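Local coordinates for voltage-sensor containing phosphatase (Ciona intestinalis, PDB 3V0D), which probably dephosphorylates phosphoinositides in response to membrane voltage, using a PTEN-like phosphatase domain paired with a C2 domain, at residues 124-127 and 131-134; 135-140 and 155-160; 237-240 and 246-249; 252-257 and 322-327. The protein carries 1 engineered substitution. All blocks are in the same frame, centred on the assembly; numbering follows the deposited sequence.

Going from the N terminus, the four contacts follow one another without nesting or crossing. Contact 1 closes the short loop between strand 121-125 and helix 131-143, wrapped round a phosphate ion. Contact 2 picks up the same helix one step later and closes the hairpin of helices with 150-161; the two touch, Ile124 against Val137 and Thr133 against Phe157, so together they make one piece of the phosphatase core. Contacts 3 and 4 lie in the PTEN-like C2 part, their atoms at least about 19 Å from the first pair. Contact 3 closes the turn from strand 232-238 to strand 245-250; contact 4 closes a much longer excursion, and neighbouring strands 245-250 and 255-260 join the two.

Contact 1: residues 124-127 and 131-134; sequences IHSK and GRTG. Engineered in segment 124-127: Ser126 (natural residue Cys). With PO4 (phosphate ion), chain C.
Ser126, an engineered replacement for the natural cysteine, points its hydroxyl at the start of helix 131-143, where Thr133 OG1 donates a hydrogen bond to Ser126 OG at 2.8 Å. With chi1 at 45°, Ser126 OG sits between its own backbone N and carbonyl carbon and also faces the phosphate ion, donating to its O4 over 2.6 Å; Thr133 N adds a weak bond to the same OG. Behind this polar pair, the methyl Thr133 CG2 slides past Ile124 CG2 at 4.0 Å, the side chains running in opposite directions. Arg132 bends at chi3 (-74°) and turns the edge of its guanidinium to the ion, whose phosphorus lies in the guanidinium plane: NH2 donates to phosphate O2 at 2.7 Å, while NE makes weak bonds only. Lys127 N reaches that same O2 at 2.7 Å, and Arg132 N holds phosphate O4 at 2.8 Å. On the far side of the guanidinium, NH1 is tied to Glu75 and to Ile92 O, which fixes its rotation. His125 ND1 donates almost straight (175°) to Ser126 O, while its NE2 bonds Tyr78. Backbone NH groups of Gly128 and Lys130 complete the cradle. Sequence and shape are those of the HCX5R P-loop of protein tyrosine phosphatases, where the natural cysteine would be the expected nucleophile and the phosphate occupies the site expected for the substrate's phosphate group.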
loop_
_atom_site.group_PDB
_atom_site.type_symbol
_atom_site.label_atom_id
_atom_site.label_comp_id
_atom_site.label_asym_id
_atom_site.label_seq_id
_atom_site.Cartn_x
_atom_site.Cartn_y
_atom_site.Cartn_z
ATOM N N ILE A 124 4.936 15.212 1.721
ATOM C CA ILE A 124 4.891 13.870 1.158
ATOM C C ILE A 124 3.969 13.891 -0.042
ATOM O O ILE A 124 2.849 14.395 0.042
ATOM C CB ILE A 124 4.443 12.869 2.228
ATOM C CG1 ILE A 124 5.428 12.908 3.421
ATOM C CG2 ILE A 124 4.333 11.471 1.654
ATOM C CD1 ILE A 124 4.973 12.205 4.671
ATOM N N HIS A 125 4.452 13.370 -1.161
ATOM C CA HIS A 125 3.626 13.294 -2.355
ATOM C C HIS A 125 3.754 11.980 -3.038
ATOM O O HIS A 125 4.763 11.264 -2.924
ATOM C CB HIS A 125 3.885 14.451 -3.347
ATOM C CG HIS A 125 5.100 14.280 -4.207
ATOM N ND1 HIS A 125 5.108 13.497 -5.345
ATOM C CD2 HIS A 125 6.351 14.802 -4.102
ATOM C CE1 HIS A 125 6.318 13.537 -5.890
ATOM N NE2 HIS A 125 7.086 14.335 -5.170
ATOM N N SER A 126 2.726 11.673 -3.825
ATOM C CA SER A 126 2.739 10.540 -4.709
ATOM C C SER A 126 2.233 11.028 -6.071
ATOM O O SER A 126 2.704 12.079 -6.523
ATOM C CB SER A 126 2.038 9.339 -4.087
ATOM O OG SER A 126 0.816 9.707 -3.483
ATOM N N LYS A 127 1.317 10.320 -6.735
ATOM C CA LYS A 127 0.736 10.849 -7.978
ATOM C C LYS A 127 -0.405 11.780 -7.602
ATOM O O LYS A 127 -0.356 12.982 -7.868
ATOM C CB LYS A 127 0.275 9.710 -8.894
ATOM C CG LYS A 127 -0.299 10.197 -10.193
ATOM C CD LYS A 127 -0.703 9.063 -11.144
ATOM C CE LYS A 127 -1.257 9.655 -12.434
ATOM N NZ LYS A 127 -1.602 8.631 -13.463
ATOM N N GLY A 131 -3.311 7.340 -1.774
ATOM C CA GLY A 131 -3.017 6.076 -1.126
ATOM C C GLY A 131 -1.592 5.919 -0.629
ATOM O O GLY A 131 -1.363 5.573 0.542
ATOM N N ARG A 132 -0.605 6.118 -1.499
ATOM C CA ARG A 132 0.780 5.947 -1.046
ATOM C C ARG A 132 1.144 7.017 -0.027
ATOM O O ARG A 132 1.753 6.739 1.012
ATOM C CB ARG A 132 1.736 6.008 -2.249
ATOM C CG ARG A 132 1.634 4.759 -3.132
ATOM C CD ARG A 132 2.454 4.934 -4.394
ATOM N NE ARG A 132 1.812 5.838 -5.335
ATOM C CZ ARG A 132 2.258 6.056 -6.563
ATOM N NH1 ARG A 132 3.406 5.493 -6.958
ATOM N NH2 ARG A 132 1.579 6.842 -7.395
ATOM N N THR A 133 0.763 8.255 -0.329
ATOM C CA THR A 133 0.974 9.369 0.590
ATOM C C THR A 133 0.363 9.069 1.961
ATOM O O THR A 133 1.004 9.289 3.006
ATOM C CB THR A 133 0.449 10.661 -0.039
ATOM O OG1 THR A 133 1.312 11.024 -1.107
ATOM C CG2 THR A 133 0.447 11.810 0.945
ATOM N N GLY A 134 -0.872 8.576 1.979
ATOM C CA GLY A 134 -1.525 8.298 3.246
ATOM C C GLY A 134 -0.823 7.214 4.044
ATOM O O GLY A 134 -0.837 7.237 5.271
HETATM P P PO4 C . -1.420 7.952 -5.100
HETATM O O1 PO4 C . -2.237 6.738 -5.575
HETATM O O2 PO4 C . -0.391 8.260 -6.162
HETATM O O3 PO4 C . -2.379 9.100 -4.941
HETATM O O4 PO4 C . -0.770 7.625 -3.826
#

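Contact 2: residues 135-140 and 155-160; sequences TLVSSW and EYFGSR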
loop_
_atom_site.group_PDB
_atom_site.type_symbol
_atom_site.label_atom_id
_atom_site.label_comp_id
_atom_site.label_asym_id
_atom_site.label_seq_id
_atom_site.Cartn_x
_atom_site.Cartn_y
_atom_site.Cartn_z
ATOM N N THR A 135 -0.213 6.240 3.370
ATOM C CA THR A 135 0.489 5.170 4.067
ATOM C C THR A 135 1.636 5.784 4.884
ATOM O O THR A 135 1.836 5.444 6.064
ATOM C CB THR A 135 1.066 4.145 3.061
ATOM O OG1 THR A 135 0.038 3.663 2.194
ATOM C CG2 THR A 135 1.694 2.973 3.747
ATOM N N LEU A 136 2.427 6.657 4.253
ATOM C CA LEU A 136 3.573 7.239 4.945
ATOM C C LEU A 136 3.180 8.359 5.905
ATOM O O LEU A 136 3.782 8.468 6.971
ATOM C CB LEU A 136 4.668 7.668 3.961
ATOM C CG LEU A 136 5.651 6.541 3.579
ATOM C CD1 LEU A 136 4.945 5.382 2.860
ATOM C CD2 LEU A 136 6.804 7.073 2.775
ATOM N N VAL A 137 2.209 9.188 5.528
ATOM C CA VAL A 137 1.771 10.228 6.442
ATOM C C VAL A 137 1.213 9.600 7.722
ATOM O O VAL A 137 1.510 10.045 8.836
ATOM C CB VAL A 137 0.733 11.184 5.807
ATOM C CG1 VAL A 137 0.090 12.070 6.871
ATOM C CG2 VAL A 137 1.347 12.035 4.726
ATOM N N SER A 138 0.374 8.565 7.576
ATOM C CA SER A 138 -0.227 7.945 8.752
ATOM C C SER A 138 0.832 7.288 9.620
ATOM O O SER A 138 0.780 7.365 10.840
ATOM C CB SER A 138 -1.298 6.930 8.334
ATOM O OG SER A 138 -2.345 7.553 7.619
ATOM N N SER A 139 1.816 6.645 8.991
ATOM C CA SER A 139 2.912 6.053 9.756
ATOM C C SER A 139 3.678 7.150 10.509
ATOM O O SER A 139 4.037 6.957 11.682
ATOM C CB SER A 139 3.847 5.274 8.825
ATOM O OG SER A 139 3.188 4.161 8.242
ATOM N N TRP A 140 3.963 8.269 9.841
ATOM C CA TRP A 140 4.651 9.378 10.521
ATOM C C TRP A 140 3.865 9.889 11.720
ATOM O O TRP A 140 4.436 10.151 12.765
ATOM C CB TRP A 140 4.966 10.510 9.539
ATOM C CG TRP A 140 5.485 11.698 10.269
ATOM C CD1 TRP A 140 4.805 12.871 10.524
ATOM C CD2 TRP A 140 6.725 11.805 10.956
ATOM N NE1 TRP A 140 5.565 13.704 11.303
ATOM C CE2 TRP A 140 6.741 13.064 11.597
ATOM C CE3 TRP A 140 7.821 10.960 11.099
ATOM C CZ2 TRP A 140 7.813 13.494 12.368
ATOM C CZ3 TRP A 140 8.888 11.387 11.871
ATOM C CH2 TRP A 140 8.877 12.644 12.485
ATOM N N GLU A 155 -7.648 7.398 9.623
ATOM C CA GLU A 155 -8.878 8.159 9.532
ATOM C C GLU A 155 -8.591 9.640 9.586
ATOM O O GLU A 155 -9.256 10.404 8.895
ATOM C CB GLU A 155 -9.831 7.746 10.634
ATOM C CG GLU A 155 -10.438 6.400 10.357
ATOM C CD GLU A 155 -11.615 6.042 11.208
ATOM O OE1 GLU A 155 -12.102 4.909 11.034
ATOM O OE2 GLU A 155 -12.064 6.860 12.026
ATOM N N TYR A 156 -7.603 10.068 10.365
ATOM C CA TYR A 156 -7.232 11.479 10.405
ATOM C C TYR A 156 -6.704 11.931 9.038
ATOM O O TYR A 156 -7.124 12.971 8.495
ATOM C CB TYR A 156 -6.224 11.759 11.521
ATOM C CG TYR A 156 -5.826 13.203 11.547
ATOM C CD1 TYR A 156 -6.692 14.164 12.080
ATOM C CD2 TYR A 156 -4.588 13.627 11.074
ATOM C CE1 TYR A 156 -6.357 15.506 12.095
ATOM C CE2 TYR A 156 -4.239 14.968 11.100
ATOM C CZ TYR A 156 -5.124 15.902 11.596
ATOM O OH TYR A 156 -4.795 17.240 11.634
ATOM N N PHE A 157 -5.795 11.152 8.455
ATOM C CA PHE A 157 -5.320 11.477 7.115
ATOM C C PHE A 157 -6.496 11.577 6.149
ATOM O O PHE A 157 -6.597 12.536 5.378
ATOM C CB PHE A 157 -4.319 10.410 6.618
ATOM C CG PHE A 157 -3.932 10.632 5.192
ATOM C CD1 PHE A 157 -3.009 11.618 4.839
ATOM C CD2 PHE A 157 -4.527 9.888 4.175
ATOM C CE1 PHE A 157 -2.690 11.849 3.496
ATOM C CE2 PHE A 157 -4.202 10.120 2.825
ATOM C CZ PHE A 157 -3.285 11.100 2.498
ATOM N N GLY A 158 -7.377 10.582 6.204
ATOM C CA GLY A 158 -8.530 10.597 5.306
ATOM C C GLY A 158 -9.400 11.834 5.529
ATOM O O GLY A 158 -9.842 12.439 4.563
ATOM N N SER A 159 -9.602 12.228 6.785
ATOM C CA SER A 159 -10.430 13.388 7.109
ATOM C C SER A 159 -9.836 14.684 6.600
ATOM O O SER A 159 -10.558 15.641 6.324
ATOM C CB SER A 159 -10.677 13.482 8.621
ATOM O OG SER A 159 -9.588 14.028 9.360
ATOM N N ARG A 160 -8.507 14.734 6.502
ATOM C CA ARG A 160 -7.829 15.969 6.064
ATOM C C ARG A 160 -7.634 16.036 4.560
ATOM O O ARG A 160 -7.643 17.123 3.999
ATOM C CB ARG A 160 -6.509 16.169 6.818
ATOM C CG ARG A 160 -6.703 16.363 8.317
ATOM C CD ARG A 160 -8.043 17.039 8.593
ATOM N NE ARG A 160 -8.074 17.729 9.865
ATOM C CZ ARG A 160 -8.894 17.442 10.865
ATOM N NH1 ARG A 160 -9.782 16.447 10.774
ATOM N NH2 ARG A 160 -8.824 18.189 11.958
#
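Phe157 reaches across from helix 150-161 to meet Val137 and Ser138 on helix 131-143, the backbones coming closest where the CA atoms of Ser138 and Phe157 are 6.4 Å apart. The apolar part is carried by Val137: its CG1 touches Phe157 CD1 at 3.7 Å, and its CB approaches that same ring carbon at 3.9 Å. The two side chains cross at about a right angle, and the valine meets the ring obliquely. Phe157 CG lies anti to the backbone N (chi1 174°), which carries the ring out from its helix to the valine.

The serine contributes a van der Waals contact alone; no hydrogen bond joins the segments. Ser138 OG rests 3.6 Å from Phe157 CB, while its bonding goes back along its own helix to Gly134 O, so a buried hydroxyl can face a hydrocarbon neighbour.

Around this small interface, Phe157 also packs on Val173 and Glu174 of a loop and on Ala36 of strand 34-41. Gly134 CA lies over a face of the ring, 3.3 Å from Phe157 CE2. Val137 leans on Val34 of that strand, and Ser138 on Val182 of helix 176-191; the contact thus lies where two consecutive helices meet the central sheet and a third helix.

Contact 3: residues 237-240 and 246-249; sequences CKFA and ALQY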
loop_
_atom_site.group_PDB
_atom_site.type_symbol
_atom_site.label_atom_id
_atom_site.label_comp_id
_atom_site.label_asym_id
_atom_site.label_seq_id
_atom_site.Cartn_x
_atom_site.Cartn_y
_atom_site.Cartn_z
ATOM N N CYS A 237 1.716 -20.211 -10.489
ATOM C CA CYS A 237 0.877 -21.408 -10.417
ATOM C C CYS A 237 -0.333 -21.209 -11.317
ATOM O O CYS A 237 -0.990 -20.179 -11.238
ATOM C CB CYS A 237 0.353 -21.622 -9.001
ATOM S SG CYS A 237 1.656 -21.775 -7.735
ATOM N N LYS A 238 -0.636 -22.195 -12.152
ATOM C CA LYS A 238 -1.813 -22.127 -13.034
ATOM C C LYS A 238 -2.705 -23.287 -12.630
ATOM O O LYS A 238 -2.331 -24.452 -12.758
ATOM C CB LYS A 238 -1.429 -22.175 -14.520
ATOM C CG LYS A 238 -0.346 -21.173 -14.891
ATOM C CD LYS A 238 -0.014 -21.220 -16.361
ATOM C CE LYS A 238 1.113 -20.271 -16.679
ATOM N NZ LYS A 238 1.391 -20.174 -18.128
ATOM N N PHE A 239 -3.867 -22.953 -12.081
ATOM C CA PHE A 239 -4.628 -23.939 -11.306
ATOM C C PHE A 239 -5.204 -25.077 -12.145
ATOM O O PHE A 239 -5.062 -26.239 -11.769
ATOM C CB PHE A 239 -5.765 -23.240 -10.548
ATOM C CG PHE A 239 -5.336 -22.301 -9.428
ATOM C CD1 PHE A 239 -3.992 -22.026 -9.117
ATOM C CD2 PHE A 239 -6.339 -21.681 -8.679
ATOM C CE1 PHE A 239 -3.676 -21.151 -8.073
ATOM C CE2 PHE A 239 -6.033 -20.800 -7.669
ATOM C CZ PHE A 239 -4.702 -20.536 -7.359
ATOM N N ALA A 240 -5.876 -24.762 -13.250
ATOM C CA ALA A 240 -6.551 -25.823 -14.025
ATOM C C ALA A 240 -5.556 -26.867 -14.507
ATOM O O ALA A 240 -5.846 -28.070 -14.529
ATOM C CB ALA A 240 -7.300 -25.230 -15.207
ATOM N N ALA A 246 -1.707 -28.170 -7.564
ATOM C CA ALA A 246 -2.755 -29.180 -7.723
ATOM C C ALA A 246 -4.045 -28.640 -7.132
ATOM O O ALA A 246 -4.137 -28.396 -5.928
ATOM C CB ALA A 246 -2.363 -30.486 -7.062
ATOM N N LEU A 247 -5.048 -28.449 -7.978
ATOM C CA LEU A 247 -6.312 -27.844 -7.591
ATOM C C LEU A 247 -7.360 -28.856 -7.179
ATOM O O LEU A 247 -7.534 -29.871 -7.852
ATOM C CB LEU A 247 -6.850 -27.096 -8.814
ATOM C CG LEU A 247 -8.248 -26.471 -8.730
ATOM C CD1 LEU A 247 -8.267 -25.361 -7.719
ATOM C CD2 LEU A 247 -8.707 -25.972 -10.096
ATOM N N GLN A 248 -8.082 -28.537 -6.106
ATOM C CA GLN A 248 -9.290 -29.268 -5.708
ATOM C C GLN A 248 -10.439 -28.266 -5.526
ATOM O O GLN A 248 -10.283 -27.230 -4.885
ATOM C CB GLN A 248 -9.050 -30.080 -4.419
ATOM C CG GLN A 248 -10.291 -30.830 -3.912
ATOM C CD GLN A 248 -10.094 -31.605 -2.590
ATOM O OE1 GLN A 248 -9.057 -31.503 -1.924
ATOM N NE2 GLN A 248 -11.112 -32.376 -2.203
ATOM N N TYR A 249 -11.583 -28.558 -6.126
ATOM C CA TYR A 249 -12.771 -27.738 -5.987
ATOM C C TYR A 249 -13.808 -28.526 -5.194
ATOM O O TYR A 249 -14.041 -29.714 -5.485
ATOM C CB TYR A 249 -13.322 -27.393 -7.376
ATOM C CG TYR A 249 -14.709 -26.809 -7.381
ATOM C CD1 TYR A 249 -15.014 -25.648 -6.675
ATOM C CD2 TYR A 249 -15.718 -27.405 -8.120
ATOM C CE1 TYR A 249 -16.306 -25.108 -6.683
ATOM C CE2 TYR A 249 -16.993 -26.875 -8.147
ATOM C CZ TYR A 249 -17.285 -25.726 -7.434
ATOM O OH TYR A 249 -18.570 -25.213 -7.473
HETATM O O HOH W 1 -4.548 -28.909 -10.830
#
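This is a partly buried, mainly apolar contact at one edge of the C2 part, where the chain leaves strand 232-238 and turns back into strand 245-250. Those two strands are the outermost of different antiparallel sheets, and no direct hydrogen bond joins the segments. What they share is a pair of side chains and one water.

Phe239 is the first residue past the end of its strand, and its helix-like backbone turns its carbonyl toward Leu247. Leu247 CB lies 3.6 Å from Phe239 O, and the branch CD2 of the leucine comes to 4.0 Å from Phe239 CB. With CG anti to the backbone N (chi1 174°), the leucine extends toward the turn, bringing CD2 over the beta carbon of the phenylalanine, while the aromatic ring itself leads away into the interior. Ala240 has only a loose contact with that leucine methyl.

The polar link is indirect. A water donates to Phe239 O at 2.9 Å and accepts from Leu247 N, also at 2.9 Å. Leu247 N lies on the outer edge of its strand, between Ala246 and Gln248, which pair with Glu259 and Thr257 of strand 255-260. The water thus takes up a backbone N-H that faces no neighbouring strand of its own sheet.

On the inner side, the Phe239 ring packs on Leu223 and Met225 of strand 223-229 and on Cys245 and Cys258, while Leu247 rests on Val256. Phe239 therefore spans from the four-stranded sheet to the margin of the five-stranded one, with strand 255-260 behind the leucine.

Contact 4: residues 252-257 and 322-327; sequences TDDCVT and IYRDNF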
loop_
_atom_site.group_PDB
_atom_site.type_symbol
_atom_site.label_atom_id
_atom_site.label_comp_id
_atom_site.label_asym_id
_atom_site.label_seq_id
_atom_site.Cartn_x
_atom_site.Cartn_y
_atom_site.Cartn_z
ATOM N N THR A 252 -19.873 -28.101 -2.597
ATOM C CA THR A 252 -20.747 -28.042 -1.425
ATOM C C THR A 252 -20.245 -27.029 -0.403
ATOM O O THR A 252 -21.044 -26.292 0.180
ATOM C CB THR A 252 -20.967 -29.431 -0.816
ATOM O OG1 THR A 252 -19.706 -30.046 -0.521
ATOM C CG2 THR A 252 -21.697 -30.284 -1.819
ATOM N N ASP A 253 -18.921 -26.948 -0.239
ATOM C CA ASP A 253 -18.308 -25.989 0.674
ATOM C C ASP A 253 -18.014 -24.661 -0.034
ATOM O O ASP A 253 -17.604 -23.706 0.611
ATOM C CB ASP A 253 -17.037 -26.574 1.302
ATOM C CG ASP A 253 -17.334 -27.574 2.409
ATOM O OD1 ASP A 253 -18.520 -27.690 2.790
ATOM O OD2 ASP A 253 -16.387 -28.253 2.889
ATOM N N ASP A 254 -18.271 -24.613 -1.342
ATOM C CA ASP A 254 -18.075 -23.422 -2.180
ATOM C C ASP A 254 -16.649 -22.874 -2.057
ATOM O O ASP A 254 -16.435 -21.676 -1.835
ATOM C CB ASP A 254 -19.122 -22.343 -1.843
ATOM C CG ASP A 254 -19.162 -21.206 -2.852
ATOM O OD1 ASP A 254 -19.697 -20.128 -2.510
ATOM O OD2 ASP A 254 -18.658 -21.377 -3.983
ATOM N N CYS A 255 -15.674 -23.764 -2.239
ATOM C CA CYS A 255 -14.272 -23.395 -2.004
ATOM C C CYS A 255 -13.331 -24.146 -2.930
ATOM O O CYS A 255 -13.635 -25.237 -3.445
ATOM C CB CYS A 255 -13.826 -23.527 -0.566
ATOM S SG CYS A 255 -13.759 -25.211 -0.081
ATOM N N VAL A 256 -12.191 -23.517 -3.178
ATOM C CA VAL A 256 -11.089 -24.205 -3.855
ATOM C C VAL A 256 -9.897 -24.234 -2.918
ATOM O O VAL A 256 -9.643 -23.289 -2.151
ATOM C CB VAL A 256 -10.695 -23.596 -5.219
ATOM C CG1 VAL A 256 -11.757 -23.799 -6.267
ATOM C CG2 VAL A 256 -10.360 -22.179 -5.068
ATOM N N THR A 257 -9.208 -25.363 -2.971
ATOM C CA THR A 257 -7.982 -25.575 -2.259
ATOM C C THR A 257 -6.922 -25.999 -3.291
ATOM O O THR A 257 -7.182 -26.868 -4.112
ATOM C CB THR A 257 -8.225 -26.639 -1.175
ATOM O OG1 THR A 257 -9.428 -26.320 -0.452
ATOM C CG2 THR A 257 -7.085 -26.660 -0.231
ATOM N N ILE A 322 -19.664 -9.731 -6.761
ATOM C CA ILE A 322 -18.751 -10.801 -7.163
ATOM C C ILE A 322 -18.068 -11.402 -5.935
ATOM O O ILE A 322 -18.073 -12.619 -5.750
ATOM C CB ILE A 322 -17.727 -10.321 -8.211
ATOM C CG1 ILE A 322 -18.454 -10.000 -9.529
ATOM C CG2 ILE A 322 -16.646 -11.383 -8.443
ATOM C CD1 ILE A 322 -17.536 -9.593 -10.669
ATOM N N TYR A 323 -17.449 -10.542 -5.118
ATOM C CA TYR A 323 -16.794 -11.008 -3.904
ATOM C C TYR A 323 -17.786 -10.843 -2.771
ATOM O O TYR A 323 -18.010 -9.733 -2.305
ATOM C CB TYR A 323 -15.491 -10.214 -3.634
ATOM C CG TYR A 323 -14.554 -10.221 -4.812
ATOM C CD1 TYR A 323 -14.421 -9.093 -5.599
ATOM C CD2 TYR A 323 -13.841 -11.371 -5.167
ATOM C CE1 TYR A 323 -13.575 -9.098 -6.709
ATOM C CE2 TYR A 323 -12.985 -11.386 -6.274
ATOM C CZ TYR A 323 -12.885 -10.259 -7.046
ATOM O OH TYR A 323 -12.058 -10.295 -8.136
ATOM N N ARG A 324 -18.391 -11.952 -2.370
ATOM C CA ARG A 324 -19.420 -11.948 -1.337
ATOM C C ARG A 324 -18.795 -11.854 0.047
ATOM O O ARG A 324 -17.564 -11.877 0.196
ATOM C CB ARG A 324 -20.312 -13.178 -1.515
ATOM C CG ARG A 324 -21.131 -13.111 -2.799
ATOM C CD ARG A 324 -21.881 -14.414 -3.084
ATOM N NE ARG A 324 -20.983 -15.442 -3.618
ATOM C CZ ARG A 324 -20.694 -16.602 -3.036
ATOM N NH1 ARG A 324 -21.248 -16.946 -1.869
ATOM N NH2 ARG A 324 -19.887 -17.456 -3.652
ATOM N N ASP A 325 -19.633 -11.686 1.070
ATOM C CA ASP A 325 -19.074 -11.310 2.383
ATOM C C ASP A 325 -18.178 -12.376 3.012
ATOM O O ASP A 325 -17.337 -12.047 3.850
ATOM C CB ASP A 325 -20.129 -10.773 3.359
ATOM C CG ASP A 325 -21.212 -11.767 3.671
ATOM O OD1 ASP A 325 -21.050 -12.981 3.464
ATOM O OD2 ASP A 325 -22.254 -11.315 4.181
ATOM N N ASN A 326 -18.317 -13.624 2.564
ATOM C CA ASN A 326 -17.501 -14.728 3.051
ATOM C C ASN A 326 -16.338 -15.088 2.105
ATOM O O ASN A 326 -15.693 -16.124 2.293
ATOM C CB ASN A 326 -18.339 -15.967 3.361
ATOM C CG ASN A 326 -19.095 -16.504 2.153
ATOM O OD1 ASN A 326 -19.204 -17.726 1.987
ATOM N ND2 ASN A 326 -19.653 -15.620 1.333
ATOM N N PHE A 327 -16.067 -14.223 1.130
ATOM C CA PHE A 327 -14.887 -14.405 0.274
ATOM C C PHE A 327 -13.623 -14.161 1.091
ATOM O O PHE A 327 -13.451 -13.104 1.691
ATOM C CB PHE A 327 -14.952 -13.427 -0.883
ATOM C CG PHE A 327 -13.784 -13.559 -1.833
ATOM C CD1 PHE A 327 -13.806 -14.538 -2.821
ATOM C CD2 PHE A 327 -12.675 -12.703 -1.765
ATOM C CE1 PHE A 327 -12.731 -14.674 -3.696
ATOM C CE2 PHE A 327 -11.613 -12.829 -2.647
ATOM C CZ PHE A 327 -11.641 -13.814 -3.612
HETATM O O HOH W 2 -20.370 -19.261 -0.097
#
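A G1 beta bulge, in which Asp254 and Cys255 both face Asp250, faces a type I beta turn running from Arg324 to Phe327, and a surface salt bridge joins these two elements of the C2 part. Asp254, with left-handed backbone angles, sends its carboxylate toward the turn. Arg324, coming from the opposite direction with its chain bent at chi3 (-77°), puts NH2 at 2.9 Å from Asp254 OD1. The oxygen uses its syn lone pair and lies near the guanidinium plane; the two flat groups, 11° apart, meet edge to edge. One water bridges the rest of the gap: it donates to Asp254 OD1 at 2.7 Å and to Asn326 OD1 at 2.8 Å, and accepts from Arg324 NH1 at 3.0 Å. The turn itself is closed by Phe327 N bonding Arg324 O at 2.9 Å.

Both charged groups also grip the same loop residue, Asp254 OD2 through Gln213 N and Arg324 NH2 through Gln213 O. With OD1 taken by both the guanidinium and the water, and OD2 by the backbone, the carboxylate's orientation is well defined, and the nearby positive charge probably favours its ionised form.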